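Local structure of periplasmic binding protein/LacI transcriptional regulator (Alkaliphilus metalliredigens, 3CTP) at residues 266-271 with 318-323; 135-140 with 299-304. The protein binds D-xylulofuranose between the two lobes of a periplasmic-binding-protein-like fold and probably acts as a sugar-responsive, DNA-binding transcriptional repressor of the LacI family. All coordinates share one frame; numbering follows the deposited sequence.

Interaction 1: 266-271 with 318-323. With XLF (beta-D-xylulofuranose), chain C.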
ATOM      1  N   PHE A 266      -8.163   4.182 -13.323  1.00  7.38           N
ATOM      2  CA  PHE A 266      -7.241   3.428 -14.153  1.00  7.46           C
ATOM      3  C   PHE A 266      -6.347   2.619 -13.241  1.00  8.05           C
ATOM      4  O   PHE A 266      -5.857   3.152 -12.248  1.00  9.01           O
ATOM      5  CB  PHE A 266      -6.350   4.392 -14.963  1.00  7.82           C
ATOM      6  CG  PHE A 266      -5.820   3.820 -16.269  1.00  8.17           C
ATOM      7  CD1 PHE A 266      -6.357   4.242 -17.485  1.00  9.71           C
ATOM      8  CD2 PHE A 266      -4.745   2.947 -16.283  1.00  9.17           C
ATOM      9  CE1 PHE A 266      -5.856   3.756 -18.693  1.00 10.59           C
ATOM     10  CE2 PHE A 266      -4.245   2.452 -17.483  1.00  8.10           C
ATOM     11  CZ  PHE A 266      -4.814   2.858 -18.699  1.00  9.46           C
ATOM     12  N   ASP A 267      -6.144   1.351 -13.603  1.00  8.66           N
ATOM     13  CA  ASP A 267      -5.184   0.410 -13.006  1.00  7.98           C
ATOM     14  C   ASP A 267      -5.814  -0.972 -12.774  1.00  8.52           C
ATOM     15  O   ASP A 267      -5.163  -1.992 -12.967  1.00  9.19           O
ATOM     16  CB  ASP A 267      -4.682   0.802 -11.618  1.00  8.32           C
ATOM     17  CG  ASP A 267      -3.672   1.937 -11.631  1.00 10.91           C
ATOM     18  OD1 ASP A 267      -3.052   2.220 -12.692  1.00 10.72           O
ATOM     19  OD2 ASP A 267      -3.462   2.504 -10.525  1.00 10.94           O
ATOM     20  N   ASN A 268      -7.040  -0.978 -12.259  1.00  8.49           N
ATOM     21  CA  ASN A 268      -7.577  -2.170 -11.585  1.00  7.98           C
ATOM     22  C   ASN A 268      -6.652  -2.600 -10.451  1.00 10.02           C
ATOM     23  O   ASN A 268      -6.269  -3.770 -10.352  1.00 11.68           O
ATOM     24  CB  ASN A 268      -7.792  -3.338 -12.551  1.00  8.45           C
ATOM     25  CG  ASN A 268      -8.675  -4.422 -11.934  1.00 13.35           C
ATOM     26  OD1 ASN A 268      -9.366  -4.174 -10.943  1.00 13.12           O
ATOM     27  ND2 ASN A 268      -8.635  -5.635 -12.506  1.00 14.92           N
ATOM     28  N   SER A 269      -6.327  -1.651  -9.578  1.00  9.43           N
ATOM     29  CA  SER A 269      -5.660  -2.014  -8.327  1.00  9.59           C
ATOM     30  C   SER A 269      -6.697  -2.337  -7.226  1.00  9.84           C
ATOM     31  O   SER A 269      -7.914  -2.098  -7.381  1.00  9.89           O
ATOM     32  CB  SER A 269      -4.721  -0.900  -7.866  1.00 11.27           C
ATOM     33  OG  SER A 269      -5.463   0.242  -7.461  1.00 11.72           O
ATOM     34  N   PHE A 270      -6.238  -2.911  -6.119  1.00  9.25           N
ATOM     35  CA  PHE A 270      -7.224  -3.460  -5.206  1.00  9.82           C
ATOM     36  C   PHE A 270      -8.126  -2.422  -4.569  1.00  9.78           C
ATOM     37  O   PHE A 270      -9.219  -2.744  -4.101  1.00 10.64           O
ATOM     38  CB  PHE A 270      -6.560  -4.366  -4.143  1.00  9.51           C
ATOM     39  CG  PHE A 270      -5.750  -3.634  -3.097  1.00  9.89           C
ATOM     40  CD1 PHE A 270      -6.387  -2.970  -2.056  1.00 12.89           C
ATOM     41  CD2 PHE A 270      -4.349  -3.709  -3.098  1.00  9.59           C
ATOM     42  CE1 PHE A 270      -5.645  -2.312  -1.029  1.00 12.58           C
ATOM     43  CE2 PHE A 270      -3.594  -3.071  -2.087  1.00 13.29           C
ATOM     44  CZ  PHE A 270      -4.254  -2.364  -1.052  1.00 12.44           C
ATOM     45  N   ILE A 271      -7.704  -1.166  -4.558  1.00  8.46           N
ATOM     46  CA  ILE A 271      -8.508  -0.144  -3.889  1.00  9.13           C
ATOM     47  C   ILE A 271      -9.867   0.034  -4.556  1.00 10.41           C
ATOM     48  O   ILE A 271     -10.855   0.405  -3.899  1.00 10.50           O
ATOM     49  CB  ILE A 271      -7.735   1.203  -3.807  1.00  8.33           C
ATOM     50  CG1 ILE A 271      -8.439   2.176  -2.862  1.00 11.63           C
ATOM     51  CG2 ILE A 271      -7.566   1.809  -5.175  1.00 10.57           C
ATOM     52  CD1 ILE A 271      -8.316   1.749  -1.391  1.00 15.45           C
ATOM     53  N   ILE A 318     -12.924  -2.554 -17.172  1.00  9.47           N
ATOM     54  CA  ILE A 318     -13.554  -3.363 -16.118  1.00 10.94           C
ATOM     55  C   ILE A 318     -14.756  -2.564 -15.612  1.00 11.62           C
ATOM     56  O   ILE A 318     -14.593  -1.534 -14.942  1.00 10.93           O
ATOM     57  CB  ILE A 318     -12.593  -3.611 -14.935  1.00 12.64           C
ATOM     58  CG1 ILE A 318     -11.270  -4.209 -15.416  1.00 16.64           C
ATOM     59  CG2 ILE A 318     -13.280  -4.477 -13.845  1.00 18.42           C
ATOM     60  CD1 ILE A 318     -11.390  -5.563 -16.042  1.00 19.68           C
ATOM     61  N   GLU A 319     -15.966  -2.981 -15.978  1.00 12.38           N
ATOM     62  CA  GLU A 319     -17.156  -2.211 -15.610  1.00 13.07           C
ATOM     63  C   GLU A 319     -17.620  -2.623 -14.227  1.00 13.24           C
ATOM     64  O   GLU A 319     -17.841  -3.805 -13.989  1.00 14.05           O
ATOM     65  CB  GLU A 319     -18.306  -2.478 -16.607  1.00 15.26           C
ATOM     66  CG  GLU A 319     -18.139  -1.839 -17.958  1.00 22.91           C
ATOM     67  CD  GLU A 319     -19.432  -1.925 -18.780  1.00 28.40           C
ATOM     68  OE1 GLU A 319     -20.464  -1.323 -18.371  1.00 26.53           O
ATOM     69  OE2 GLU A 319     -19.401  -2.598 -19.829  1.00 32.13           O
ATOM     70  N   ARG A 320     -17.751  -1.651 -13.321  1.00 10.70           N
ATOM     71  CA  ARG A 320     -18.255  -1.911 -11.989  1.00 11.15           C
ATOM     72  C   ARG A 320     -19.394  -0.944 -11.673  1.00 12.62           C
ATOM     73  O   ARG A 320     -20.235  -0.695 -12.540  1.00 14.73           O
ATOM     74  CB  ARG A 320     -17.141  -1.835 -10.960  1.00 11.27           C
ATOM     75  CG  ARG A 320     -16.001  -2.811 -11.238  1.00 11.73           C
ATOM     76  CD  ARG A 320     -15.157  -2.968  -9.996  1.00 13.00           C
ATOM     77  NE  ARG A 320     -14.099  -3.966 -10.138  1.00 13.76           N
ATOM     78  CZ  ARG A 320     -12.800  -3.671 -10.132  1.00 13.15           C
ATOM     79  NH1 ARG A 320     -12.385  -2.399 -10.045  1.00 11.90           N
ATOM     80  NH2 ARG A 320     -11.916  -4.652 -10.209  1.00 14.34           N
ATOM     81  N   GLU A 321     -19.461  -0.443 -10.442  1.00 11.04           N
ATOM     82  CA  GLU A 321     -20.685   0.227  -9.988  1.00 12.07           C
ATOM     83  C   GLU A 321     -20.669   1.748 -10.095  1.00 12.26           C
ATOM     84  O   GLU A 321     -21.713   2.392  -9.911  1.00 12.83           O
ATOM     85  CB  GLU A 321     -21.005  -0.175  -8.535  1.00 14.68           C
ATOM     86  CG  GLU A 321     -21.379  -1.650  -8.330  1.00 23.43           C
ATOM     87  CD  GLU A 321     -21.377  -2.060  -6.849  1.00 29.76           C
ATOM     88  OE1 GLU A 321     -20.645  -1.449  -6.037  1.00 25.69           O
ATOM     89  OE2 GLU A 321     -22.109  -3.008  -6.492  1.00 30.49           O
ATOM     90  N   THR A 322     -19.506   2.345 -10.397  1.00  9.92           N
ATOM     91  CA  THR A 322     -19.461   3.807 -10.504  1.00  8.23           C
ATOM     92  C   THR A 322     -19.817   4.359 -11.892  1.00  9.72           C
ATOM     93  O   THR A 322     -19.767   5.579 -12.116  1.00 10.03           O
ATOM     94  CB  THR A 322     -18.082   4.350 -10.097  1.00  9.03           C
ATOM     95  OG1 THR A 322     -17.108   3.737 -10.927  1.00 10.38           O
ATOM     96  CG2 THR A 322     -17.780   3.983  -8.637  1.00 10.27           C
ATOM     97  N   THR A 323     -20.154   3.471 -12.830  1.00  9.86           N
ATOM     98  CA  THR A 323     -20.776   3.909 -14.085  1.00 11.42           C
ATOM     99  C   THR A 323     -22.060   3.112 -14.235  1.00 14.79           C
ATOM    100  O   THR A 323     -22.193   2.024 -13.667  1.00 14.37           O
ATOM    101  CB  THR A 323     -19.862   3.695 -15.306  1.00 12.48           C
ATOM    102  OG1 THR A 323     -19.417   2.327 -15.342  1.00 12.84           O
ATOM    103  CG2 THR A 323     -18.654   4.595 -15.194  1.00 13.47           C
TER
HETATM  104  O4  XLF C 401       2.152   6.340 -13.810  1.00 10.69           O
HETATM  105  C4  XLF C 401       0.830   5.797 -13.782  1.00  9.94           C
HETATM  106  C5  XLF C 401       0.006   6.652 -12.830  1.00  7.80           C
HETATM  107  O5  XLF C 401      -0.208   5.850 -11.663  1.00  8.98           O
HETATM  108  C3  XLF C 401       0.827   4.414 -13.150  1.00  9.19           C
HETATM  109  O3  XLF C 401       0.601   3.387 -14.124  1.00  9.46           O
HETATM  110  C2  XLF C 401      -0.320   4.528 -12.184  1.00  9.00           C
HETATM  111  O2  XLF C 401      -1.584   4.396 -12.867  1.00  8.32           O
HETATM  112  C1  XLF C 401      -0.223   3.542 -11.038  1.00  6.89           C
HETATM  113  O1  XLF C 401      -1.281   3.798 -10.103  1.00 10.36           O
HETATM  114  O   HOH W   1      -9.787  -1.101  -9.260  1.00 11.12           O
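N268 and R320 are joined by one short hydrogen bond, 2.7 Å from R320 NH2 to N268 OD1, in the periplasmic-binding-protein-like fold of LacI-family regulators, where the loop 266-271 after a strand's end reaches the sugar cleft. The amide and guanidinium planes stand 51° apart, and NH2 comes in tilted 30° from the carbonyl plane of N268, while OD1 lies at the edge of the guanidinium group. With CG anti to the backbone N (chi1 -165°), N268 extends toward 318-323, and its ND2 rests 4.2 Å from I318 CG1. CG2 of I318 in turn lies over one guanidinium face, near its rim. A water bridges the same two loops, accepting from R320 NH1 at 3.0 Å and donating to S269 O at 2.8 Å. Farther out, R320 NH1 also bonds L279 O and N268 ND2 bonds N283 OD1, so both side chains are tied to the chain around strand 281-283. Replacing N268 by an alanine would probably leave R320 NH2 without this acceptor and N283 OD1 without its amide donor. Next to N268 in the chain, D267 turns to the ligand with both carboxylate oxygens: OD1 accepts from O2 of the xylulofuranose, and OD2 accepts from O1 at 2.6 Å.

Interaction 2: 135-140 with 299-304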
ATOM      1  N   ASP A 135      27.005   0.315 -15.212  1.00 39.74           N
ATOM      2  CA  ASP A 135      27.351  -0.863 -15.982  1.00 37.06           C
ATOM      3  C   ASP A 135      26.590  -2.056 -15.427  1.00 32.53           C
ATOM      4  O   ASP A 135      27.160  -3.112 -15.156  1.00 34.23           O
ATOM      5  CB  ASP A 135      28.855  -1.116 -15.896  1.00 38.92           C
ATOM      6  CG  ASP A 135      29.337  -2.084 -16.945  1.00 49.62           C
ATOM      7  OD1 ASP A 135      30.141  -1.671 -17.808  1.00 43.37           O
ATOM      8  OD2 ASP A 135      28.899  -3.252 -16.913  1.00 46.03           O
ATOM      9  N   ILE A 136      25.293  -1.867 -15.242  1.00 25.61           N
ATOM     10  CA  ILE A 136      24.437  -2.881 -14.655  1.00 20.50           C
ATOM     11  C   ILE A 136      23.204  -2.908 -15.537  1.00 16.76           C
ATOM     12  O   ILE A 136      22.754  -1.852 -15.985  1.00 16.32           O
ATOM     13  CB  ILE A 136      24.021  -2.495 -13.223  1.00 20.89           C
ATOM     14  CG1 ILE A 136      25.215  -2.593 -12.266  1.00 26.89           C
ATOM     15  CG2 ILE A 136      22.921  -3.404 -12.718  1.00 22.97           C
ATOM     16  CD1 ILE A 136      24.851  -2.286 -10.814  1.00 26.62           C
ATOM     17  N   PRO A 137      22.665  -4.099 -15.816  1.00 14.67           N
ATOM     18  CA  PRO A 137      21.461  -4.188 -16.654  1.00 12.27           C
ATOM     19  C   PRO A 137      20.284  -3.436 -16.046  1.00 11.03           C
ATOM     20  O   PRO A 137      20.045  -3.535 -14.830  1.00 11.24           O
ATOM     21  CB  PRO A 137      21.149  -5.692 -16.664  1.00 13.40           C
ATOM     22  CG  PRO A 137      22.552  -6.336 -16.502  1.00 14.44           C
ATOM     23  CD  PRO A 137      23.279  -5.420 -15.551  1.00 15.38           C
ATOM     24  N   VAL A 138      19.549  -2.719 -16.890  1.00  9.65           N
ATOM     25  CA  VAL A 138      18.387  -1.945 -16.449  1.00  9.45           C
ATOM     26  C   VAL A 138      17.258  -2.156 -17.450  1.00 10.01           C
ATOM     27  O   VAL A 138      17.503  -2.181 -18.671  1.00 10.87           O
ATOM     28  CB  VAL A 138      18.682  -0.403 -16.451  1.00  9.31           C
ATOM     29  CG1 VAL A 138      17.401   0.395 -16.144  1.00 11.53           C
ATOM     30  CG2 VAL A 138      19.774  -0.056 -15.455  1.00 12.93           C
ATOM     31  N   VAL A 139      16.032  -2.327 -16.951  1.00  9.19           N
ATOM     32  CA  VAL A 139      14.828  -2.162 -17.767  1.00  9.18           C
ATOM     33  C   VAL A 139      13.935  -1.125 -17.083  1.00  9.59           C
ATOM     34  O   VAL A 139      14.055  -0.911 -15.869  1.00 10.08           O
ATOM     35  CB  VAL A 139      14.040  -3.449 -18.000  1.00  9.79           C
ATOM     36  CG1 VAL A 139      14.921  -4.457 -18.743  1.00  8.41           C
ATOM     37  CG2 VAL A 139      13.529  -4.062 -16.674  1.00 10.26           C
ATOM     38  N   ALA A 140      13.084  -0.454 -17.862  1.00  8.33           N
ATOM     39  CA  ALA A 140      12.298   0.673 -17.315  1.00  9.36           C
ATOM     40  C   ALA A 140      10.829   0.356 -17.392  1.00  9.47           C
ATOM     41  O   ALA A 140      10.379  -0.242 -18.367  1.00 10.42           O
ATOM     42  CB  ALA A 140      12.555   1.935 -18.131  1.00 10.47           C
ATOM     43  N   LYS A 299      17.213 -11.467 -19.887  1.00 12.94           N
ATOM     44  CA  LYS A 299      17.946 -11.483 -21.180  1.00 13.86           C
ATOM     45  C   LYS A 299      19.142 -10.551 -21.157  1.00 14.55           C
ATOM     46  O   LYS A 299      20.248 -10.916 -21.615  1.00 16.80           O
ATOM     47  CB  LYS A 299      17.029 -11.086 -22.354  1.00 13.22           C
ATOM     48  CG  LYS A 299      16.034 -12.131 -22.713  1.00 17.46           C
ATOM     49  CD  LYS A 299      15.288 -11.708 -23.985  1.00 18.65           C
ATOM     50  CE  LYS A 299      13.973 -12.426 -24.086  1.00 24.80           C
ATOM     51  NZ  LYS A 299      14.197 -13.855 -24.342  1.00 24.42           N
ATOM     52  N   ILE A 300      18.945  -9.340 -20.649  1.00 14.71           N
ATOM     53  CA  ILE A 300      20.034  -8.381 -20.594  1.00 14.33           C
ATOM     54  C   ILE A 300      21.113  -8.917 -19.642  1.00 15.70           C
ATOM     55  O   ILE A 300      22.299  -8.883 -19.962  1.00 15.50           O
ATOM     56  CB  ILE A 300      19.598  -6.962 -20.156  1.00 14.42           C
ATOM     57  CG1 ILE A 300      18.477  -6.392 -21.044  1.00 14.48           C
ATOM     58  CG2 ILE A 300      20.795  -5.998 -20.154  1.00 16.05           C
ATOM     59  CD1 ILE A 300      18.884  -6.224 -22.482  1.00 17.37           C
ATOM     60  N   ILE A 301      20.702  -9.424 -18.475  1.00 14.06           N
ATOM     61  CA  ILE A 301      21.690  -9.949 -17.533  1.00 14.82           C
ATOM     62  C   ILE A 301      22.548 -11.033 -18.163  1.00 16.48           C
ATOM     63  O   ILE A 301      23.772 -11.085 -17.945  1.00 18.22           O
ATOM     64  CB  ILE A 301      20.999 -10.508 -16.261  1.00 13.79           C
ATOM     65  CG1 ILE A 301      20.413  -9.359 -15.435  1.00 11.45           C
ATOM     66  CG2 ILE A 301      21.984 -11.405 -15.456  1.00 14.05           C
ATOM     67  CD1 ILE A 301      19.489  -9.865 -14.298  1.00 13.75           C
ATOM     68  N   ASN A 302      21.902 -11.911 -18.928  1.00 15.60           N
ATOM     69  CA  ASN A 302      22.535 -13.091 -19.517  1.00 16.98           C
ATOM     70  C   ASN A 302      23.262 -12.797 -20.822  1.00 19.02           C
ATOM     71  O   ASN A 302      23.949 -13.677 -21.368  1.00 20.90           O
ATOM     72  CB  ASN A 302      21.468 -14.151 -19.800  1.00 17.34           C
ATOM     73  CG  ASN A 302      20.932 -14.808 -18.526  1.00 24.08           C
ATOM     74  OD1 ASN A 302      21.459 -14.601 -17.449  1.00 23.95           O
ATOM     75  ND2 ASN A 302      19.879 -15.600 -18.662  1.00 24.23           N
ATOM     76  N   GLY A 303      23.087 -11.582 -21.333  1.00 18.28           N
ATOM     77  CA  GLY A 303      23.699 -11.169 -22.596  1.00 18.95           C
ATOM     78  C   GLY A 303      23.042 -11.776 -23.826  1.00 19.39           C
ATOM     79  O   GLY A 303      23.703 -11.991 -24.853  1.00 21.02           O
ATOM     80  N   GLU A 304      21.743 -12.052 -23.740  1.00 17.34           N
ATOM     81  CA  GLU A 304      21.015 -12.644 -24.839  1.00 17.57           C
ATOM     82  C   GLU A 304      20.519 -11.555 -25.778  1.00 17.61           C
ATOM     83  O   GLU A 304      20.353 -10.391 -25.379  1.00 17.30           O
ATOM     84  CB  GLU A 304      19.863 -13.496 -24.308  1.00 19.55           C
ATOM     85  CG  GLU A 304      20.365 -14.659 -23.466  1.00 28.71           C
ATOM     86  CD  GLU A 304      19.280 -15.377 -22.696  1.00 32.76           C
ATOM     87  OE1 GLU A 304      18.081 -15.136 -22.957  1.00 33.20           O
ATOM     88  OE2 GLU A 304      19.641 -16.206 -21.825  1.00 34.82           O
TER
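P137 packs its pyrrolidine ring against the last turn of the helix that ends at 299-302, meeting I300 and I301 in a wholly apolar contact, with no hydrogen bond between the two segments. It is a helix packed on a sheet, as in alpha/beta folds, made by the proline that leads into strand 138-141. In 299-304, K299 matters through its backbone, since its O accepts from E304 N at 2.8 Å. I300 follows and comes nearest: its CG2 branch, anti to the backbone N, reaches P137 CB at 3.5 Å. I301 meets the same ring by its CG1, which lies 3.9 Å from P137 CG and equally far from P137 CB; the two side chains cross at about a right angle. Thus CB of the proline touches both isoleucines, and CG adds to the I301 side. N302 turns away from the strand and gives its ND2 to E304 OE2 at 3.2 Å, entering from above the carboxylate plane. G303, with positive phi (74°), closes the helix in a Schellman motif: its N bonds I300 O, alongside the bond from E304 N. Helix 286-302 continues the contact backward, with L297 against both P137 and V139 and I293 against V139, while I301 also touches Y91 and I300 touches V306. On the strand side, backbone bonds tie P137 and V139 to I120, and A140 to I150 and I152, placing the contact where helix 286-302 covers strand 138-141 between strands 119-123 and 151-154.

Interactions 1 and 2 lie on opposite sides of the chain's centre, their own centres 34 Å apart and their nearest atoms about 15 Å apart, so neither touches the other. Along the chain their segments alternate: 135-140, 266-271, 299-304, 318-323. Interaction 1, which includes D267 of the sugar pocket, joins the loop after strand 262-264 of the parallel sheet to the chain leaving strand 311-318 of the mixed sheet. Interaction 2 packs helix 286-302 on that same mixed sheet and contains no residue of the pocket. Yet strand 138-141 leads toward E142, whose OE1 also bonds the xylulofuranose. The ligand is therefore gripped by residues following strands of both sheets, as expected for a two-lobed sugar-binding fold.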